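Local coordinates for petrobactin-binding protein YclQ (Bacillus subtilis subsp. subtilis str. 168, PDB 3GFV), which binds iron-free and ferric petrobactin as the solute-binding component of the YclNOPQ ABC transporter, which imports ferric petrobactin, at residues H21-N26 and T118-V123; L175-N180 and D229-I234. One frame throughout, in Å; residues are numbered along the deposited sequence.

In the fold
Contact 1 and contact 2 lie on opposite sides of the chain's centre, their own centres about 30 Å apart, and share no element of structure. Contact 1 is only partly buried: the turn between the antiparallel strands 16-21 and 27-31 rests on strand 118-120, an outermost strand of the parallel five-stranded sheet, through an imidazole, aliphatic carbons and a bridging water, without a direct hydrogen bond. Contact 2 is fully buried: strands 173-180 and 230-235 pair in parallel inside a mixed sheet through regular backbone bonds, with apolar side chains packed above and below. The first rests mainly on side-chain packing plus one water bridge between main chains, the second chiefly on main-chain bonds.

Contact 1 of 2, residues H21-N26 and T118-V123; sequences HQLDKN and TIYLGV
The imidazole of His21 lies flat over the backbone of strand 118-120, and a CH-pi contact carries the meeting: the CA of Ile119 sits 3.9 Å from the ring centroid, only 7° off the ring normal. The opposite face of the ring is taken by the backbone N of Asp24, displaced toward the rim, so the imidazole is sandwiched between its own turn and the strand. With chi1 at 64°, CG stands between the backbone N and the carbonyl carbon, which turns the ring back over the turn and brings CD2 to 3.6 Å from Tyr120 CB. A flat ring suits this place because it offers a broad surface to the strand while its nitrogens keep polar partners elsewhere; ND1, for one, makes a weak hydrogen bond to the O of Val19.

The chain begins a type I turn from His21 to Asp24, part of the loop that joins the antiparallel strands 16-21 and 27-31 into a hairpin. That hairpin packs against the outermost strand 118-120 of the parallel sheet in one lobe of the periplasmic binding protein fold, with Tyr109 of helix 109-115 also touching Leu23.

Apolar contact continues along Tyr120. Its CB is met at 3.7 Å by Leu23 CG, and CD1 of the leucine reaches the same distance from the tyrosine's CD1. Gln22 brings only its aliphatic base, CB lying 3.5 Å from Tyr120 CD2, while its amide is turned off from the strand; glutamine serves well at this solvent-exposed position, aliphatic near the backbone and polar at its end.

Polar linkage across the contact is indirect. A water accepts from Gln22 N at 2.9 Å and donates to Tyr120 O at 2.6 Å, joining the turn's main chain to the strand's.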
loop_
_atom_site.group_PDB
_atom_site.type_symbol
_atom_site.label_atom_id
_atom_site.label_comp_id
_atom_site.label_asym_id
_atom_site.label_seq_id
_atom_site.Cartn_x
_atom_site.Cartn_y
_atom_site.Cartn_z
ATOM N N HIS A 21 16.276 4.990 8.745
ATOM C CA HIS A 21 15.367 4.496 7.717
ATOM C C HIS A 21 16.145 3.626 6.746
ATOM O O HIS A 21 17.369 3.560 6.815
ATOM C CB HIS A 21 14.668 5.662 6.996
ATOM C CG HIS A 21 15.595 6.545 6.223
ATOM N ND1 HIS A 21 16.323 7.566 6.803
ATOM C CD2 HIS A 21 15.901 6.575 4.902
ATOM C CE1 HIS A 21 17.042 8.175 5.876
ATOM N NE2 HIS A 21 16.809 7.583 4.714
ATOM N N GLN A 22 15.420 2.958 5.857
ATOM C CA GLN A 22 16.010 2.012 4.910
ATOM C C GLN A 22 17.198 2.551 4.142
ATOM O O GLN A 22 18.139 1.799 3.859
ATOM C CB GLN A 22 14.958 1.524 3.912
ATOM C CG GLN A 22 14.576 0.091 4.120
ATOM C CD GLN A 22 15.776 -0.806 3.980
ATOM O OE1 GLN A 22 16.083 -1.599 4.871
ATOM N NE2 GLN A 22 16.490 -0.663 2.869
ATOM N N LEU A 23 17.142 3.834 3.782
ATOM C CA LEU A 23 18.171 4.438 2.937
ATOM C C LEU A 23 19.260 5.154 3.738
ATOM O O LEU A 23 20.173 5.747 3.164
ATOM C CB LEU A 23 17.543 5.396 1.919
ATOM C CG LEU A 23 16.657 4.672 0.891
ATOM C CD1 LEU A 23 16.330 5.604 -0.266
ATOM C CD2 LEU A 23 17.308 3.376 0.378
ATOM N N ASP A 24 19.148 5.112 5.064
ATOM C CA ASP A 24 20.265 5.479 5.935
ATOM C C ASP A 24 20.062 4.925 7.336
ATOM O O ASP A 24 19.410 5.545 8.187
ATOM C CB ASP A 24 20.518 6.982 5.977
ATOM C CG ASP A 24 21.863 7.310 6.622
ATOM O OD1 ASP A 24 22.442 6.402 7.277
ATOM O OD2 ASP A 24 22.344 8.451 6.468
ATOM N N LYS A 25 20.626 3.748 7.568
ATOM C CA LYS A 25 20.374 3.031 8.805
ATOM C C LYS A 25 21.112 3.643 9.987
ATOM O O LYS A 25 20.841 3.302 11.138
ATOM C CB LYS A 25 20.684 1.547 8.618
ATOM C CG LYS A 25 19.652 0.861 7.722
ATOM C CD LYS A 25 20.196 -0.369 7.011
ATOM C CE LYS A 25 20.356 -1.539 7.964
ATOM N NZ LYS A 25 19.090 -1.856 8.689
ATOM N N ASN A 26 22.019 4.575 9.703
ATOM C CA ASN A 26 22.744 5.278 10.746
ATOM C C ASN A 26 21.971 6.515 11.188
ATOM O O ASN A 26 22.231 7.079 12.243
ATOM C CB ASN A 26 24.164 5.640 10.285
ATOM C CG ASN A 26 25.155 4.492 10.487
ATOM O OD1 ASN A 26 26.368 4.667 10.354
ATOM N ND2 ASN A 26 24.638 3.317 10.819
ATOM N N THR A 118 15.623 13.931 3.701
ATOM C CA THR A 118 14.734 13.002 3.040
ATOM C C THR A 118 14.798 11.678 3.758
ATOM O O THR A 118 15.880 11.204 4.110
ATOM C CB THR A 118 15.164 12.805 1.575
ATOM O OG1 THR A 118 15.088 14.068 0.912
ATOM C CG2 THR A 118 14.250 11.800 0.863
ATOM N N ILE A 119 13.632 11.093 3.988
ATOM C CA ILE A 119 13.569 9.785 4.606
ATOM C C ILE A 119 12.744 8.870 3.721
ATOM O O ILE A 119 11.795 9.300 3.075
ATOM C CB ILE A 119 12.981 9.853 6.038
ATOM C CG1 ILE A 119 11.522 10.354 6.005
ATOM C CG2 ILE A 119 13.893 10.739 6.936
ATOM C CD1 ILE A 119 10.809 10.355 7.361
ATOM N N TYR A 120 13.132 7.605 3.711
ATOM C CA TYR A 120 12.400 6.553 3.003
ATOM C C TYR A 120 11.471 5.811 3.952
ATOM O O TYR A 120 11.929 5.275 4.978
ATOM C CB TYR A 120 13.428 5.604 2.413
ATOM C CG TYR A 120 12.852 4.432 1.668
ATOM C CD1 TYR A 120 12.832 4.428 0.281
ATOM C CD2 TYR A 120 12.376 3.320 2.344
ATOM C CE1 TYR A 120 12.326 3.335 -0.427
ATOM C CE2 TYR A 120 11.857 2.216 1.640
ATOM C CZ TYR A 120 11.842 2.246 0.254
ATOM O OH TYR A 120 11.337 1.182 -0.468
ATOM N N LEU A 121 10.174 5.793 3.644
ATOM C CA LEU A 121 9.204 5.072 4.488
ATOM C C LEU A 121 8.363 4.068 3.677
ATOM O O LEU A 121 7.131 4.067 3.753
ATOM C CB LEU A 121 8.238 6.027 5.189
ATOM C CG LEU A 121 8.877 7.015 6.174
ATOM C CD1 LEU A 121 7.806 7.888 6.842
ATOM C CD2 LEU A 121 9.730 6.290 7.230
ATOM N N GLY A 122 9.002 3.209 2.910
ATOM C CA GLY A 122 8.229 2.150 2.260
ATOM C C GLY A 122 8.225 0.857 3.044
ATOM O O GLY A 122 9.220 0.509 3.666
ATOM N N VAL A 123 7.123 0.113 2.980
ATOM C CA VAL A 123 7.080 -1.185 3.641
ATOM C C VAL A 123 8.039 -2.160 2.968
ATOM O O VAL A 123 8.256 -2.111 1.747
ATOM C CB VAL A 123 5.650 -1.789 3.697
ATOM C CG1 VAL A 123 4.748 -0.964 4.632
ATOM C CG2 VAL A 123 5.049 -1.909 2.289
HETATM O O HOH W 1 12.587 3.021 6.205
#

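Contact 2 of 2, residues L175-N180 and D229-I234; sequences LVIMAN and DYLFVI
Phe232 O accepts the N-H of Ile177 at 2.8 Å, with the donor almost in line with the carbonyl and an N-H...O angle of 173°; the same oxygen also receives a CA-H...O contact from Val176. This parallel pairing belongs to a mixed sheet in the second lobe of the periplasmic binding protein fold, where strand 230-235 lies between strands 173-180 and 266-268. Four further backbone bonds continue it: Leu175 N to Tyr230 O, Phe232 N to Leu175 O, Ile234 N to Ile177 O and Ala179 N to Ile234 O. Alternate residues of each strand therefore use both N-H and C=O toward the neighbour, in the usual manner of parallel pairing, and the strand directions differ by 29°, giving the sheet its twist.

On one face Leu175, Ile177, Leu231 and Val233 interlock. Leu231 CD1 is the central methyl, 4.0 Å from Leu175 CD2 and 3.9 Å from Ile177 CD1, the first pair running alongside one another. Ile177 holds CG1 between its backbone N and carbonyl carbon (chi1 58°), a turn that swings the chain toward the partner strand and puts CG1 4.0 Å from Val233 CG2. Branched aliphatic residues suit the face, filling it without polar groups to satisfy.

The other face carries Val176, Phe232, Met178 and Ile234. Ile196 of helix 195-198 packs on both Val176 and Phe232. Extended through chi1 and chi2, Met178, a selenomethionine, carries its selenium beyond the Ile234 contact, while CG lies 3.4 Å from Ile234 O; its chain also touches Phe187 of strand 183-187. Val176 CG2 approaches Phe232 CB at 4.1 Å, and the aromatic ring presents its edge to Leu175 O, which lies near the ring plane, 3.8 Å from Phe232 CD2.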
loop_
_atom_site.group_PDB
_atom_site.type_symbol
_atom_site.label_atom_id
_atom_site.label_comp_id
_atom_site.label_asym_id
_atom_site.label_seq_id
_atom_site.Cartn_x
_atom_site.Cartn_y
_atom_site.Cartn_z
ATOM N N LEU A 175 -6.087 -16.937 -3.754
ATOM C CA LEU A 175 -5.096 -16.533 -4.744
ATOM C C LEU A 175 -5.241 -15.030 -4.985
ATOM O O LEU A 175 -6.356 -14.536 -5.124
ATOM C CB LEU A 175 -5.320 -17.295 -6.053
ATOM C CG LEU A 175 -4.463 -16.866 -7.250
ATOM C CD1 LEU A 175 -2.983 -17.188 -6.994
ATOM C CD2 LEU A 175 -4.964 -17.528 -8.581
ATOM N N VAL A 176 -4.117 -14.319 -5.040
ATOM C CA VAL A 176 -4.128 -12.879 -5.327
ATOM C C VAL A 176 -3.595 -12.622 -6.728
ATOM O O VAL A 176 -2.478 -13.037 -7.061
ATOM C CB VAL A 176 -3.235 -12.115 -4.318
ATOM C CG1 VAL A 176 -3.318 -10.599 -4.566
ATOM C CG2 VAL A 176 -3.662 -12.439 -2.876
ATOM N N ILE A 177 -4.380 -11.927 -7.545
ATOM C CA ILE A 177 -3.947 -11.620 -8.927
ATOM C C ILE A 177 -4.117 -10.150 -9.227
ATOM O O ILE A 177 -4.982 -9.491 -8.664
ATOM C CB ILE A 177 -4.689 -12.407 -10.014
ATOM C CG1 ILE A 177 -6.212 -12.171 -9.946
ATOM C CG2 ILE A 177 -4.312 -13.912 -9.953
ATOM C CD1 ILE A 177 -6.991 -12.748 -11.098
HETATM N N MSE A 178 -3.302 -9.654 -10.154
HETATM C CA MSE A 178 -3.492 -8.311 -10.676
HETATM C C MSE A 178 -3.706 -8.414 -12.182
HETATM O O MSE A 178 -2.988 -9.159 -12.884
HETATM C CB MSE A 178 -2.306 -7.400 -10.327
HETATM C CG MSE A 178 -2.462 -6.004 -10.885
HETATM SE SE MSE A 178 -0.985 -4.874 -10.218
HETATM C CE MSE A 178 0.352 -5.579 -11.383
ATOM N N ALA A 179 -4.735 -7.727 -12.660
ATOM C CA ALA A 179 -5.039 -7.658 -14.087
ATOM C C ALA A 179 -4.491 -6.362 -14.665
ATOM O O ALA A 179 -4.603 -5.315 -14.054
ATOM C CB ALA A 179 -6.534 -7.728 -14.309
ATOM N N ASN A 180 -3.921 -6.438 -15.866
ATOM C CA ASN A 180 -3.325 -5.265 -16.461
ATOM C C ASN A 180 -3.466 -5.388 -17.956
ATOM O O ASN A 180 -2.712 -6.122 -18.612
ATOM C CB ASN A 180 -1.865 -5.132 -16.045
ATOM C CG ASN A 180 -1.216 -3.884 -16.602
ATOM O OD1 ASN A 180 -1.761 -2.784 -16.494
ATOM N ND2 ASN A 180 -0.043 -4.048 -17.199
ATOM N N ASP A 229 -10.202 -21.052 -3.545
ATOM C CA ASP A 229 -11.527 -20.858 -2.954
ATOM C C ASP A 229 -11.928 -19.389 -2.950
ATOM O O ASP A 229 -13.100 -19.058 -3.122
ATOM C CB ASP A 229 -11.509 -21.378 -1.513
ATOM C CG ASP A 229 -11.156 -22.846 -1.445
ATOM O OD1 ASP A 229 -11.758 -23.607 -2.234
ATOM O OD2 ASP A 229 -10.257 -23.218 -0.654
ATOM N N TYR A 230 -10.939 -18.517 -2.723
ATOM C CA TYR A 230 -11.123 -17.062 -2.756
ATOM C C TYR A 230 -10.163 -16.446 -3.752
ATOM O O TYR A 230 -8.999 -16.831 -3.819
ATOM C CB TYR A 230 -10.898 -16.428 -1.364
ATOM C CG TYR A 230 -12.001 -16.799 -0.422
ATOM C CD1 TYR A 230 -13.065 -15.921 -0.175
ATOM C CD2 TYR A 230 -12.030 -18.066 0.161
ATOM C CE1 TYR A 230 -14.105 -16.289 0.670
ATOM C CE2 TYR A 230 -13.073 -18.442 0.995
ATOM C CZ TYR A 230 -14.101 -17.550 1.250
ATOM O OH TYR A 230 -15.138 -17.938 2.077
ATOM N N LEU A 231 -10.657 -15.497 -4.541
ATOM C CA LEU A 231 -9.825 -14.857 -5.554
ATOM C C LEU A 231 -9.815 -13.344 -5.315
ATOM O O LEU A 231 -10.843 -12.682 -5.428
ATOM C CB LEU A 231 -10.340 -15.190 -6.959
ATOM C CG LEU A 231 -9.539 -14.582 -8.127
ATOM C CD1 LEU A 231 -8.127 -15.132 -8.186
ATOM C CD2 LEU A 231 -10.266 -14.877 -9.460
ATOM N N PHE A 232 -8.646 -12.827 -4.958
ATOM C CA PHE A 232 -8.473 -11.403 -4.682
ATOM C C PHE A 232 -7.939 -10.739 -5.936
ATOM O O PHE A 232 -6.885 -11.132 -6.443
ATOM C CB PHE A 232 -7.485 -11.225 -3.534
ATOM C CG PHE A 232 -7.974 -11.787 -2.233
ATOM C CD1 PHE A 232 -8.704 -10.993 -1.357
ATOM C CD2 PHE A 232 -7.719 -13.113 -1.893
ATOM C CE1 PHE A 232 -9.159 -11.500 -0.128
ATOM C CE2 PHE A 232 -8.176 -13.631 -0.667
ATOM C CZ PHE A 232 -8.911 -12.832 0.195
ATOM N N VAL A 233 -8.665 -9.745 -6.446
ATOM C CA VAL A 233 -8.278 -9.124 -7.715
ATOM C C VAL A 233 -7.964 -7.641 -7.566
ATOM O O VAL A 233 -8.757 -6.883 -6.981
ATOM C CB VAL A 233 -9.400 -9.259 -8.741
ATOM C CG1 VAL A 233 -8.967 -8.672 -10.066
ATOM C CG2 VAL A 233 -9.759 -10.733 -8.916
ATOM N N ILE A 234 -6.829 -7.236 -8.135
ATOM C CA ILE A 234 -6.449 -5.817 -8.227
ATOM C C ILE A 234 -6.337 -5.515 -9.699
ATOM O O ILE A 234 -5.789 -6.318 -10.451
ATOM C CB ILE A 234 -5.102 -5.572 -7.531
ATOM C CG1 ILE A 234 -5.274 -5.781 -6.026
ATOM C CG2 ILE A 234 -4.583 -4.149 -7.776
ATOM C CD1 ILE A 234 -3.987 -6.131 -5.350
#